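PDB 3NCX: intimin adherence protein from Escherichia coli O157:H7, which probably anchors the bacterium to host cells by binding the translocated receptor Tir through its C-terminal lectin-like domain. Local coordinates for residues 10-15 and 41-46; 30-35 and 129-134; 37-42 and 62-67; 54-59 and 68-73; 133-138 and 166-171. The protein carries 1 engineered substitution. One frame throughout, in Å; residues are numbered along the deposited sequence.

In the fold
The five contacts run along a rod made of an Ig-like domain followed by a C-type-lectin-like domain. Contacts 1 and 3 both use strand 37-43 on the Ig-like side, their centres about 12 Å apart, and contact 4 continues along strand 66-69 from contact 3, about 14 Å between centres. Contact 2 touches three of the others: its W131 packs on Q37 and F38 of contact 3, its W32 lies on G71 and G73 of contact 4, and its W131 O is bonded by Y137 OH of contact 5. Contact 5, within the lectin-like domain, has its centre about 31 Å from that of contact 1. No bound ligand is part of these contacts.

Contact 1: residues 10-15 and 41-46; sequences ELKIDN and KASGGD
S43 grips K12 O twice, through its backbone N at 2.7 Å and through its hydroxyl OG at 3.1 Å. The serine can do this because OG sits between the backbone N and the carbonyl carbon (chi1 67°), folded over the strand, where it also touches K12 CB. The return bond, K12 N to S43 O at 2.9 Å, completes the hydrogen-bonded pair of a short antiparallel ladder. K12 itself bends at chi2 and chi4 and takes its ammonium away from the serine. One step along, I13 and A42 form the non-hydrogen-bonded pair, both facing the interior of the Ig-like sandwich, I13 against W51, V87 and Y89, and A42 against Y49 and W51. L11 joins that face: with CG opposite the backbone N (chi1 180°), its CD1 ends 4.4 Å from A42 CB. At the far end D14 N meets K41 O at 2.6 Å. Here the two side chains run side by side in the same direction, D14 CB 3.7 Å from K41 CB, but bends at chi2 and chi3 carry the lysine's ammonium off, and only its aliphatic part meets the aspartate. The chemistry is thus divided: hydrocarbon of L11, I13 and A42 packs on the inner face, backbone bonds join the strand edges, and the S43 hydroxyl adds a bond on the face it shares with K12, with no salt bridge across the pair.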
# COMPACT_ATOMS: atom_id res chain seq x y z
N GLU A 10 9.23 19.27 -22.44
CA GLU A 10 8.32 19.64 -21.37
C GLU A 10 8.29 18.57 -20.28
O GLU A 10 8.34 17.37 -20.57
CB GLU A 10 6.92 19.91 -21.91
CG GLU A 10 6.22 18.71 -22.51
CD GLU A 10 4.79 19.02 -22.91
OE1 GLU A 10 4.50 20.17 -23.30
OE2 GLU A 10 3.93 18.11 -22.81
N LEU A 11 8.22 19.01 -19.03
CA LEU A 11 8.18 18.11 -17.89
C LEU A 11 6.97 17.20 -17.97
O LEU A 11 5.86 17.64 -18.30
CB LEU A 11 8.15 18.92 -16.59
CG LEU A 11 8.10 18.13 -15.28
CD1 LEU A 11 9.32 17.23 -15.15
CD2 LEU A 11 8.00 19.08 -14.10
N LYS A 12 7.17 15.92 -17.66
CA LYS A 12 6.12 14.92 -17.75
C LYS A 12 6.27 13.85 -16.67
O LYS A 12 7.34 13.25 -16.54
CB LYS A 12 6.13 14.27 -19.13
CG LYS A 12 5.17 13.09 -19.28
CD LYS A 12 3.74 13.55 -19.50
CE LYS A 12 2.76 12.39 -19.40
NZ LYS A 12 3.09 11.29 -20.35
N ILE A 13 5.22 13.63 -15.90
CA ILE A 13 5.21 12.55 -14.92
C ILE A 13 4.67 11.26 -15.55
O ILE A 13 3.51 11.20 -15.97
CB ILE A 13 4.39 12.90 -13.67
CG1 ILE A 13 5.11 13.95 -12.83
CG2 ILE A 13 4.15 11.65 -12.83
CD1 ILE A 13 4.40 14.29 -11.54
N ASP A 14 5.52 10.24 -15.61
CA ASP A 14 5.14 8.96 -16.21
C ASP A 14 3.92 8.36 -15.53
O ASP A 14 3.86 8.24 -14.31
CB ASP A 14 6.32 7.98 -16.14
CG ASP A 14 6.70 7.43 -17.50
OD1 ASP A 14 6.08 6.44 -17.94
OD2 ASP A 14 7.63 7.99 -18.12
N ASN A 15 2.94 7.98 -16.34
CA ASN A 15 1.75 7.30 -15.83
C ASN A 15 2.08 5.89 -15.36
O ASN A 15 1.35 5.30 -14.56
CB ASN A 15 0.65 7.27 -16.89
CG ASN A 15 -0.57 6.51 -16.44
OD1 ASN A 15 -1.35 6.99 -15.61
ND2 ASN A 15 -0.76 5.31 -16.98
N LYS A 41 7.96 8.35 -11.95
CA LYS A 41 9.03 8.64 -12.90
C LYS A 41 8.78 9.95 -13.65
O LYS A 41 7.86 10.04 -14.45
CB LYS A 41 9.18 7.50 -13.90
CG LYS A 41 10.27 7.71 -14.94
CD LYS A 41 11.59 7.06 -14.52
CE LYS A 41 12.14 7.68 -13.25
NZ LYS A 41 13.34 6.94 -12.75
N ALA A 42 9.61 10.95 -13.38
CA ALA A 42 9.51 12.23 -14.08
C ALA A 42 10.43 12.26 -15.29
O ALA A 42 11.45 11.57 -15.33
CB ALA A 42 9.84 13.38 -13.13
N SER A 43 10.06 13.05 -16.29
CA SER A 43 10.86 13.19 -17.50
C SER A 43 10.82 14.63 -17.99
O SER A 43 9.98 15.42 -17.55
CB SER A 43 10.36 12.25 -18.59
OG SER A 43 9.07 12.62 -19.03
N GLY A 44 11.71 14.97 -18.91
CA GLY A 44 11.79 16.33 -19.43
C GLY A 44 12.44 17.27 -18.42
O GLY A 44 12.84 16.85 -17.34
N GLY A 45 12.53 18.54 -18.78
CA GLY A 45 13.15 19.53 -17.92
C GLY A 45 14.66 19.36 -17.88
O GLY A 45 15.25 18.83 -18.82
N ASP A 46 15.28 19.79 -16.79
CA ASP A 46 16.73 19.69 -16.65
C ASP A 46 17.15 18.50 -15.79
O ASP A 46 18.23 18.49 -15.21
CB ASP A 46 17.32 20.99 -16.08
CG ASP A 46 16.66 21.41 -14.78
OD1 ASP A 46 16.15 20.53 -14.05
OD2 ASP A 46 16.66 22.62 -14.49

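Contact 2: residues 30-35 and 129-134; sequences NIWLQY and DSWGAA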
# COMPACT_ATOMS: atom_id res chain seq x y z
N ASN A 30 -5.53 -0.29 -7.87
CA ASN A 30 -6.79 0.22 -7.35
C ASN A 30 -6.93 -0.08 -5.86
O ASN A 30 -7.38 0.77 -5.09
CB ASN A 30 -7.96 -0.39 -8.11
CG ASN A 30 -9.30 -0.08 -7.46
OD1 ASN A 30 -9.44 0.90 -6.74
ND2 ASN A 30 -10.29 -0.94 -7.71
N ILE A 31 -6.54 -1.28 -5.46
CA ILE A 31 -6.56 -1.65 -4.05
C ILE A 31 -5.22 -1.34 -3.39
O ILE A 31 -4.17 -1.53 -3.99
CB ILE A 31 -6.92 -3.14 -3.85
CG1 ILE A 31 -5.96 -4.03 -4.64
CG2 ILE A 31 -8.35 -3.40 -4.28
CD1 ILE A 31 -6.23 -5.52 -4.49
N TRP A 32 -5.27 -0.83 -2.16
CA TRP A 32 -4.07 -0.34 -1.51
C TRP A 32 -3.62 -1.18 -0.31
O TRP A 32 -4.44 -1.74 0.42
CB TRP A 32 -4.25 1.11 -1.06
CG TRP A 32 -4.35 2.09 -2.18
CD1 TRP A 32 -4.34 1.83 -3.52
CD2 TRP A 32 -4.47 3.51 -2.05
NE1 TRP A 32 -4.44 2.99 -4.23
CE2 TRP A 32 -4.53 4.04 -3.36
CE3 TRP A 32 -4.54 4.39 -0.96
CZ2 TRP A 32 -4.65 5.41 -3.60
CZ3 TRP A 32 -4.66 5.74 -1.21
CH2 TRP A 32 -4.72 6.24 -2.52
N LEU A 33 -2.31 -1.26 -0.14
CA LEU A 33 -1.72 -1.68 1.12
C LEU A 33 -1.23 -0.42 1.82
O LEU A 33 -0.41 0.31 1.27
CB LEU A 33 -0.54 -2.61 0.87
CG LEU A 33 0.39 -2.77 2.08
CD1 LEU A 33 -0.36 -3.41 3.25
CD2 LEU A 33 1.62 -3.58 1.72
N GLN A 34 -1.73 -0.15 3.02
CA GLN A 34 -1.30 1.03 3.74
C GLN A 34 0.22 1.00 3.91
O GLN A 34 0.78 -0.00 4.34
CB GLN A 34 -1.98 1.15 5.10
CG GLN A 34 -1.66 2.45 5.82
CD GLN A 34 -2.33 2.55 7.18
OE1 GLN A 34 -2.77 3.62 7.59
NE2 GLN A 34 -2.39 1.43 7.89
N TYR A 35 0.86 2.11 3.54
CA TYR A 35 2.31 2.24 3.65
C TYR A 35 3.03 1.51 2.52
O TYR A 35 4.24 1.31 2.57
CB TYR A 35 2.80 1.75 5.02
CG TYR A 35 2.14 2.47 6.17
CD1 TYR A 35 1.61 1.77 7.24
CD2 TYR A 35 2.04 3.86 6.18
CE1 TYR A 35 1.00 2.43 8.30
CE2 TYR A 35 1.43 4.53 7.23
CZ TYR A 35 0.91 3.81 8.28
OH TYR A 35 0.31 4.46 9.33
N ASP A 129 -0.79 -9.68 -4.77
CA ASP A 129 -0.61 -9.68 -6.21
C ASP A 129 -0.31 -8.27 -6.72
O ASP A 129 0.42 -8.09 -7.69
CB ASP A 129 -1.85 -10.23 -6.92
CG ASP A 129 -2.02 -11.73 -6.72
OD1 ASP A 129 -1.03 -12.41 -6.40
OD2 ASP A 129 -3.16 -12.22 -6.90
N SER A 130 -0.89 -7.28 -6.06
CA SER A 130 -0.77 -5.89 -6.49
C SER A 130 0.47 -5.20 -5.92
O SER A 130 0.98 -4.26 -6.52
CB SER A 130 -2.03 -5.10 -6.12
OG SER A 130 -3.19 -5.69 -6.68
N TRP A 131 0.94 -5.67 -4.78
CA TRP A 131 2.05 -5.00 -4.09
C TRP A 131 3.23 -5.92 -3.79
O TRP A 131 4.38 -5.49 -3.84
CB TRP A 131 1.55 -4.34 -2.80
CG TRP A 131 0.56 -3.24 -3.05
CD1 TRP A 131 -0.80 -3.34 -3.04
CD2 TRP A 131 0.85 -1.87 -3.35
NE1 TRP A 131 -1.37 -2.13 -3.32
CE2 TRP A 131 -0.38 -1.20 -3.51
CE3 TRP A 131 2.04 -1.14 -3.49
CZ2 TRP A 131 -0.46 0.16 -3.81
CZ3 TRP A 131 1.95 0.21 -3.79
CH2 TRP A 131 0.71 0.84 -3.94
N GLY A 132 2.94 -7.18 -3.48
CA GLY A 132 3.98 -8.12 -3.09
C GLY A 132 4.16 -8.18 -1.59
O GLY A 132 3.40 -7.56 -0.84
N ALA A 133 5.17 -8.92 -1.14
CA ALA A 133 5.42 -9.11 0.28
C ALA A 133 5.41 -7.79 1.05
O ALA A 133 6.10 -6.84 0.69
CB ALA A 133 6.74 -9.84 0.49
N ALA A 134 4.62 -7.75 2.12
CA ALA A 134 4.45 -6.54 2.91
C ALA A 134 5.78 -6.00 3.45
O ALA A 134 5.97 -4.79 3.53
CB ALA A 134 3.48 -6.78 4.06
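At the junction of the Ig-like and lectin-like parts, the C-terminal end of helix 121-131 presses W131 against I31, W32 and L33. The indole NE1 donates to I31 O at 2.9 Å, and the bond is fairly straight (164° at the hydrogen), with the carbonyl oxygen lying near the ring plane at the indole edge. L33 comes from another direction: its CB stands over one face of the five-membered ring, 4.2 Å from the centroid, in a CH-pi contact. W131 is therefore fixed both at its edge and on a face. Strand 32-33 runs parallel to strand 97-103 and forms an outer strand of the mixed sheet that also holds 184-188, so the helix end rests on a strand that pairs with the first strand of the lectin-like range. W32 starts away from the helix and packs on P94 and M97, yet its CD1 still reaches within 4.2 Å of W131 CZ2. At chi1 56° I31 tucks CG1 back over its own main chain, and CD1 comes to 3.8 Å from S130 OG, already bonded to D126 O. Beyond W131, G132 leaves the helix with positive phi, and the chain turns to bring A134 CB 4.4 Å from L33 CD2.

Contact 3: residues 37-42 and 62-67; sequences QFKLKA and DASGKV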
# COMPACT_ATOMS: atom_id res chain seq x y z
N GLN A 37 4.57 1.38 -1.23
CA GLN A 37 5.43 2.40 -1.83
C GLN A 37 5.65 2.22 -3.32
O GLN A 37 5.62 1.10 -3.84
CB GLN A 37 6.77 2.45 -1.09
CG GLN A 37 6.63 2.75 0.39
CD GLN A 37 7.95 2.70 1.12
OE1 GLN A 37 8.76 1.80 0.90
NE2 GLN A 37 8.18 3.66 2.00
N PHE A 38 5.88 3.33 -4.02
CA PHE A 38 6.10 3.30 -5.46
C PHE A 38 6.86 4.53 -5.95
O PHE A 38 6.78 5.61 -5.36
CB PHE A 38 4.77 3.16 -6.21
CG PHE A 38 3.79 4.27 -5.92
CD1 PHE A 38 3.65 5.33 -6.80
CD2 PHE A 38 3.00 4.24 -4.79
CE1 PHE A 38 2.75 6.35 -6.55
CE2 PHE A 38 2.09 5.25 -4.52
CZ PHE A 38 1.97 6.31 -5.41
N LYS A 39 7.61 4.35 -7.04
CA LYS A 39 8.45 5.41 -7.58
C LYS A 39 7.80 6.09 -8.79
O LYS A 39 7.63 5.46 -9.84
CB LYS A 39 9.81 4.85 -8.00
CG LYS A 39 10.51 4.03 -6.93
CD LYS A 39 11.26 4.92 -5.95
CE LYS A 39 12.41 5.64 -6.62
NZ LYS A 39 13.25 6.38 -5.64
N LEU A 40 7.43 7.36 -8.63
CA LEU A 40 6.95 8.15 -9.75
C LEU A 40 8.12 8.55 -10.64
O LEU A 40 9.15 9.02 -10.15
CB LEU A 40 6.21 9.40 -9.25
CG LEU A 40 4.85 9.16 -8.60
CD1 LEU A 40 4.33 10.44 -7.96
CD2 LEU A 40 3.85 8.63 -9.62
N LYS A 41 7.96 8.35 -11.95
CA LYS A 41 9.03 8.64 -12.90
C LYS A 41 8.78 9.95 -13.65
O LYS A 41 7.86 10.04 -14.45
CB LYS A 41 9.18 7.50 -13.90
CG LYS A 41 10.27 7.71 -14.94
CD LYS A 41 11.59 7.06 -14.52
CE LYS A 41 12.14 7.68 -13.25
NZ LYS A 41 13.34 6.94 -12.75
N ALA A 42 9.61 10.95 -13.38
CA ALA A 42 9.51 12.23 -14.08
C ALA A 42 10.43 12.26 -15.29
O ALA A 42 11.45 11.57 -15.33
CB ALA A 42 9.84 13.38 -13.13
N ASP A 62 9.04 11.51 -1.10
CA ASP A 62 10.38 11.97 -0.76
C ASP A 62 11.07 12.65 -1.95
O ASP A 62 10.43 13.00 -2.94
CB ASP A 62 11.24 10.82 -0.22
CG ASP A 62 11.48 9.74 -1.25
OD1 ASP A 62 11.76 8.59 -0.85
OD2 ASP A 62 11.40 10.03 -2.47
N ALA A 63 12.38 12.81 -1.84
CA ALA A 63 13.15 13.53 -2.86
C ALA A 63 13.49 12.66 -4.07
O ALA A 63 13.92 13.18 -5.11
CB ALA A 63 14.43 14.10 -2.24
N SER A 64 13.31 11.35 -3.94
CA SER A 64 13.63 10.43 -5.02
C SER A 64 12.41 10.11 -5.88
O SER A 64 12.53 9.48 -6.93
CB SER A 64 14.23 9.14 -4.46
OG SER A 64 13.30 8.47 -3.62
N GLY A 65 11.24 10.54 -5.43
CA GLY A 65 10.01 10.27 -6.14
C GLY A 65 9.26 9.09 -5.55
O GLY A 65 8.17 8.75 -6.00
N LYS A 66 9.85 8.46 -4.53
CA LYS A 66 9.19 7.36 -3.84
C LYS A 66 8.01 7.90 -3.04
O LYS A 66 8.17 8.78 -2.19
CB LYS A 66 10.16 6.64 -2.91
CG LYS A 66 9.56 5.41 -2.23
CD LYS A 66 10.37 4.98 -1.01
CE LYS A 66 11.78 4.57 -1.39
NZ LYS A 66 12.57 4.16 -0.20
N VAL A 67 6.83 7.36 -3.31
CA VAL A 67 5.61 7.79 -2.64
C VAL A 67 5.13 6.73 -1.66
O VAL A 67 5.06 5.55 -1.98
CB VAL A 67 4.49 8.08 -3.65
CG1 VAL A 67 3.20 8.46 -2.93
CG2 VAL A 67 4.91 9.19 -4.60
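F38 and V67 form an antiparallel hydrogen-bonded pair, F38 N to V67 O at 3.1 Å and V67 N to F38 O at 2.7 Å, although the touching parts diverge from strict antiparallel, their directions 122° apart. The ladder goes on through the non-hydrogen-bonded pair K39 and K66 to L40 N, which donates to G65 O at 3.1 Å. On the inner face, a chi1 of 59° leans the F38 ring toward the neighbouring strand. V67 CB then stands over one ring face, 3.8 Å from the centroid, while L40 CD2 lies at the ring edge. V67 CG2 in turn meets L40 CD1 at 3.6 Å. The other face is polar at its ends. Q37 gives its NE2 to T68 OG1 and rests its amide against CD of K66. K39 folds at chi2 and chi3, passes its CD by K66 CB, and brings NZ to S64 OG at 2.9 Å, a weak bond. That hydroxyl donates to D62 OD2, which also takes S64 N at 2.7 Å from the same face of the carboxylate and so closes an Asx turn. K39 NZ stays 5.2 Å from D62 OD2: the serine stands between lysine and aspartate, whose opposite charges may attract weakly without a salt bridge.

Contact 4: residues 54-59 and 68-73; sequences ENTSIA and TLNGKG
A59 and L69 face each other as an antiparallel, non-hydrogen-bonded pair, and just beyond them I58 O takes two backbone donors, N70 N and G71 N, each at 2.9 Å. Both reach the oxygen from the same face of its carbonyl, well above the plane, so one acceptor holds a corner of the chain where strand 66-69 ends. N70 adds a third bond with its side chain. Its CG lies beside the backbone N, opposite the carbonyl carbon (chi1 -61°), which swings the amide over segment 54-59; ND2 then donates to T56 O at 3.3 Å. This bond is straight (167° at the hydrogen) and flat at both ends, lying in the plane of the carbonyl and in that of the amide. In the Ig-like domain, segment 54-59 links strand 49-53 to strand 59-61, and these bonds pin that connection to the exit of strand 66-69, next to the lectin-like part. Within the connection N55 O accepts from both I58 N and A59 N, which rounds the chain into a turn. The I58 side chain lies alongside G71 and G73: its CG2 sits over the carbonyl oxygens of both glycines, and its CD1 reaches G73 CA at 3.6 Å, with V75 also against the side chain. W32 packs on those same two carbonyls. Further back toward the strand, A59 CB meets L69 CD2 at 4.2 Å.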
# COMPACT_ATOMS: atom_id res chain seq x y z
N GLU A 54 0.03 17.42 -1.80
CA GLU A 54 -0.99 18.40 -1.42
C GLU A 54 -1.81 17.92 -0.23
O GLU A 54 -2.72 18.61 0.22
CB GLU A 54 -1.90 18.71 -2.61
CG GLU A 54 -1.17 19.30 -3.80
CD GLU A 54 -2.07 20.14 -4.68
OE1 GLU A 54 -3.04 20.72 -4.15
OE2 GLU A 54 -1.81 20.23 -5.90
N ASN A 55 -1.48 16.73 0.27
CA ASN A 55 -2.16 16.17 1.43
C ASN A 55 -1.43 14.96 1.98
O ASN A 55 -1.56 13.85 1.47
CB ASN A 55 -3.61 15.81 1.08
CG ASN A 55 -4.48 15.65 2.31
OD1 ASN A 55 -3.98 15.37 3.41
ND2 ASN A 55 -5.78 15.82 2.14
N THR A 56 -0.65 15.18 3.04
CA THR A 56 0.14 14.13 3.66
C THR A 56 -0.74 13.07 4.31
O THR A 56 -0.37 11.90 4.40
CB THR A 56 1.11 14.69 4.71
OG1 THR A 56 1.97 15.67 4.10
CG2 THR A 56 1.97 13.58 5.31
N SER A 57 -1.92 13.49 4.77
CA SER A 57 -2.87 12.58 5.39
C SER A 57 -3.16 11.39 4.48
O SER A 57 -3.42 10.28 4.95
CB SER A 57 -4.17 13.30 5.73
OG SER A 57 -5.18 12.39 6.12
N ILE A 58 -3.12 11.63 3.18
CA ILE A 58 -3.40 10.59 2.20
C ILE A 58 -2.13 9.92 1.69
O ILE A 58 -2.07 8.69 1.58
CB ILE A 58 -4.23 11.13 1.02
CG1 ILE A 58 -5.61 11.57 1.52
CG2 ILE A 58 -4.38 10.07 -0.06
CD1 ILE A 58 -6.53 12.05 0.42
N ALA A 59 -1.12 10.72 1.39
CA ALA A 59 0.13 10.18 0.87
C ALA A 59 1.31 11.13 1.06
O ALA A 59 1.14 12.34 1.14
CB ALA A 59 -0.02 9.81 -0.60
N THR A 68 4.79 7.17 -0.45
CA THR A 68 4.26 6.28 0.57
C THR A 68 2.79 6.60 0.85
O THR A 68 2.44 7.73 1.19
CB THR A 68 5.06 6.37 1.88
OG1 THR A 68 6.41 5.93 1.64
CG2 THR A 68 4.44 5.49 2.95
N LEU A 69 1.93 5.59 0.70
CA LEU A 69 0.51 5.75 0.98
C LEU A 69 0.27 5.76 2.48
O LEU A 69 0.80 4.93 3.21
CB LEU A 69 -0.30 4.64 0.31
CG LEU A 69 -0.30 4.66 -1.22
CD1 LEU A 69 -0.91 3.39 -1.79
CD2 LEU A 69 -1.03 5.89 -1.73
N ASN A 70 -0.54 6.71 2.95
CA ASN A 70 -0.76 6.88 4.38
C ASN A 70 -2.24 6.79 4.76
O ASN A 70 -2.57 6.41 5.89
CB ASN A 70 -0.17 8.20 4.86
CG ASN A 70 1.33 8.29 4.64
OD1 ASN A 70 2.05 7.31 4.79
ND2 ASN A 70 1.80 9.48 4.28
N GLY A 71 -3.12 7.14 3.84
CA GLY A 71 -4.54 7.17 4.13
C GLY A 71 -5.43 7.00 2.91
O GLY A 71 -5.05 7.37 1.80
N LYS A 72 -6.61 6.45 3.13
CA LYS A 72 -7.59 6.24 2.08
C LYS A 72 -8.11 7.57 1.56
O LYS A 72 -8.71 8.34 2.31
CB LYS A 72 -8.74 5.39 2.60
CG LYS A 72 -9.71 4.88 1.54
CD LYS A 72 -10.94 4.25 2.18
CE LYS A 72 -11.70 3.38 1.21
NZ LYS A 72 -12.20 4.14 0.03
N GLY A 73 -7.88 7.84 0.28
CA GLY A 73 -8.36 9.07 -0.33
C GLY A 73 -7.60 9.45 -1.59
O GLY A 73 -6.63 8.79 -1.97

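Contact 5: residues 133-138 and 166-171; sequences AANKYS and NLITQY. Engineered in segment 166-171: Y171 (natural residue Asn).
N166 OD1 is gripped by the backbone N of I168 at 2.8 Å, by I146 N and, weakly, by T169 N; this Asx turn sets I168 against A133, A134 and N135. A single hydrogen bond spans the two segments, A134 N to L167 O at 3.3 Å. Around it the packing is apolar. The I168 side chain crosses that of N135 at about a right angle, and its CD1 lies 3.5 Å from N135 CB and equally near N135 CG. The N135 CG is flanked by the residue's own N and C (chi1 62°), which sets the amide across the isoleucine, I168 CG2 close to OD1 and ND2. On the alanine side, I168 CG1 meets A134 CB at 4.1 Å and I168 CG2 meets A133 CB at 4.2 Å. T169 OG1 accepts from the N of the engineered Y171 in an ST turn, closing the far end of the loop. In the lectin-like domain the contact joins the 3-10 turn that follows helix 121-131 to the loop between strands 161-166 and 172-177, with I146, just before strand 147-149, packed against both A134 and I168.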
# COMPACT_ATOMS: atom_id res chain seq x y z
N ALA A 133 5.17 -8.92 -1.14
CA ALA A 133 5.42 -9.11 0.28
C ALA A 133 5.41 -7.79 1.05
O ALA A 133 6.10 -6.84 0.69
CB ALA A 133 6.74 -9.84 0.49
N ALA A 134 4.62 -7.75 2.12
CA ALA A 134 4.45 -6.54 2.91
C ALA A 134 5.78 -6.00 3.45
O ALA A 134 5.97 -4.79 3.53
CB ALA A 134 3.48 -6.78 4.06
N ASN A 135 6.68 -6.91 3.81
CA ASN A 135 7.95 -6.52 4.43
C ASN A 135 8.96 -5.91 3.46
O ASN A 135 10.00 -5.41 3.88
CB ASN A 135 8.57 -7.70 5.19
CG ASN A 135 8.90 -8.87 4.28
OD1 ASN A 135 9.56 -9.82 4.70
ND2 ASN A 135 8.46 -8.80 3.03
N LYS A 136 8.64 -5.93 2.17
CA LYS A 136 9.48 -5.28 1.18
C LYS A 136 9.30 -3.77 1.24
O LYS A 136 9.94 -3.02 0.50
CB LYS A 136 9.18 -5.80 -0.22
CG LYS A 136 9.75 -7.18 -0.51
CD LYS A 136 9.57 -7.55 -1.97
CE LYS A 136 10.32 -8.83 -2.31
NZ LYS A 136 11.78 -8.70 -2.03
N TYR A 137 8.42 -3.32 2.14
CA TYR A 137 8.15 -1.90 2.31
C TYR A 137 8.67 -1.41 3.66
O TYR A 137 8.66 -2.14 4.65
CB TYR A 137 6.66 -1.61 2.15
CG TYR A 137 6.14 -1.94 0.77
CD1 TYR A 137 5.53 -3.16 0.51
CD2 TYR A 137 6.29 -1.05 -0.28
CE1 TYR A 137 5.06 -3.47 -0.75
CE2 TYR A 137 5.83 -1.35 -1.55
CZ TYR A 137 5.22 -2.56 -1.78
OH TYR A 137 4.76 -2.86 -3.04
N SER A 138 9.14 -0.17 3.68
CA SER A 138 9.80 0.40 4.85
C SER A 138 9.06 0.15 6.15
O SER A 138 9.66 -0.22 7.16
CB SER A 138 10.01 1.90 4.65
OG SER A 138 10.48 2.51 5.83
N ASN A 166 -1.31 -14.98 5.25
CA ASN A 166 -0.10 -14.23 5.57
C ASN A 166 0.29 -13.26 4.45
O ASN A 166 0.50 -13.67 3.31
CB ASN A 166 1.05 -15.19 5.86
CG ASN A 166 2.23 -14.51 6.53
OD1 ASN A 166 2.62 -13.40 6.15
ND2 ASN A 166 2.81 -15.17 7.52
N LEU A 167 0.38 -11.98 4.79
CA LEU A 167 0.63 -10.93 3.80
C LEU A 167 2.07 -10.91 3.29
O LEU A 167 2.40 -10.11 2.41
CB LEU A 167 0.25 -9.56 4.37
CG LEU A 167 -1.24 -9.36 4.65
CD1 LEU A 167 -1.49 -8.05 5.38
CD2 LEU A 167 -2.03 -9.41 3.35
N ILE A 168 2.91 -11.78 3.83
CA ILE A 168 4.28 -11.89 3.37
C ILE A 168 4.53 -13.24 2.71
O ILE A 168 5.18 -13.32 1.66
CB ILE A 168 5.29 -11.73 4.52
CG1 ILE A 168 5.28 -10.30 5.05
CG2 ILE A 168 6.69 -12.10 4.05
CD1 ILE A 168 6.23 -10.07 6.21
N THR A 169 4.01 -14.30 3.31
CA THR A 169 4.31 -15.66 2.88
C THR A 169 3.21 -16.28 2.00
O THR A 169 3.40 -17.36 1.45
CB THR A 169 4.56 -16.59 4.08
OG1 THR A 169 3.34 -16.75 4.82
CG2 THR A 169 5.62 -16.00 5.00
N GLN A 170 2.08 -15.58 1.88
CA GLN A 170 0.94 -16.09 1.10
C GLN A 170 0.36 -17.34 1.74
O GLN A 170 -0.53 -17.98 1.16
CB GLN A 170 1.35 -16.39 -0.34
CG GLN A 170 2.05 -15.26 -1.07
CD GLN A 170 2.48 -15.66 -2.47
OE1 GLN A 170 1.65 -15.95 -3.33
NE2 GLN A 170 3.79 -15.68 -2.71
N TYR A 171 0.85 -17.70 2.91
CA TYR A 171 0.46 -18.94 3.58
C TYR A 171 -0.98 -18.90 4.09
O TYR A 171 -1.30 -18.12 4.99
CB TYR A 171 1.43 -19.26 4.72
CG TYR A 171 1.16 -20.58 5.42
CD1 TYR A 171 1.25 -21.78 4.73
CD2 TYR A 171 0.83 -20.61 6.77
CE1 TYR A 171 1.01 -22.99 5.37
CE2 TYR A 171 0.59 -21.81 7.41
CZ TYR A 171 0.68 -22.99 6.71
OH TYR A 171 0.45 -24.19 7.35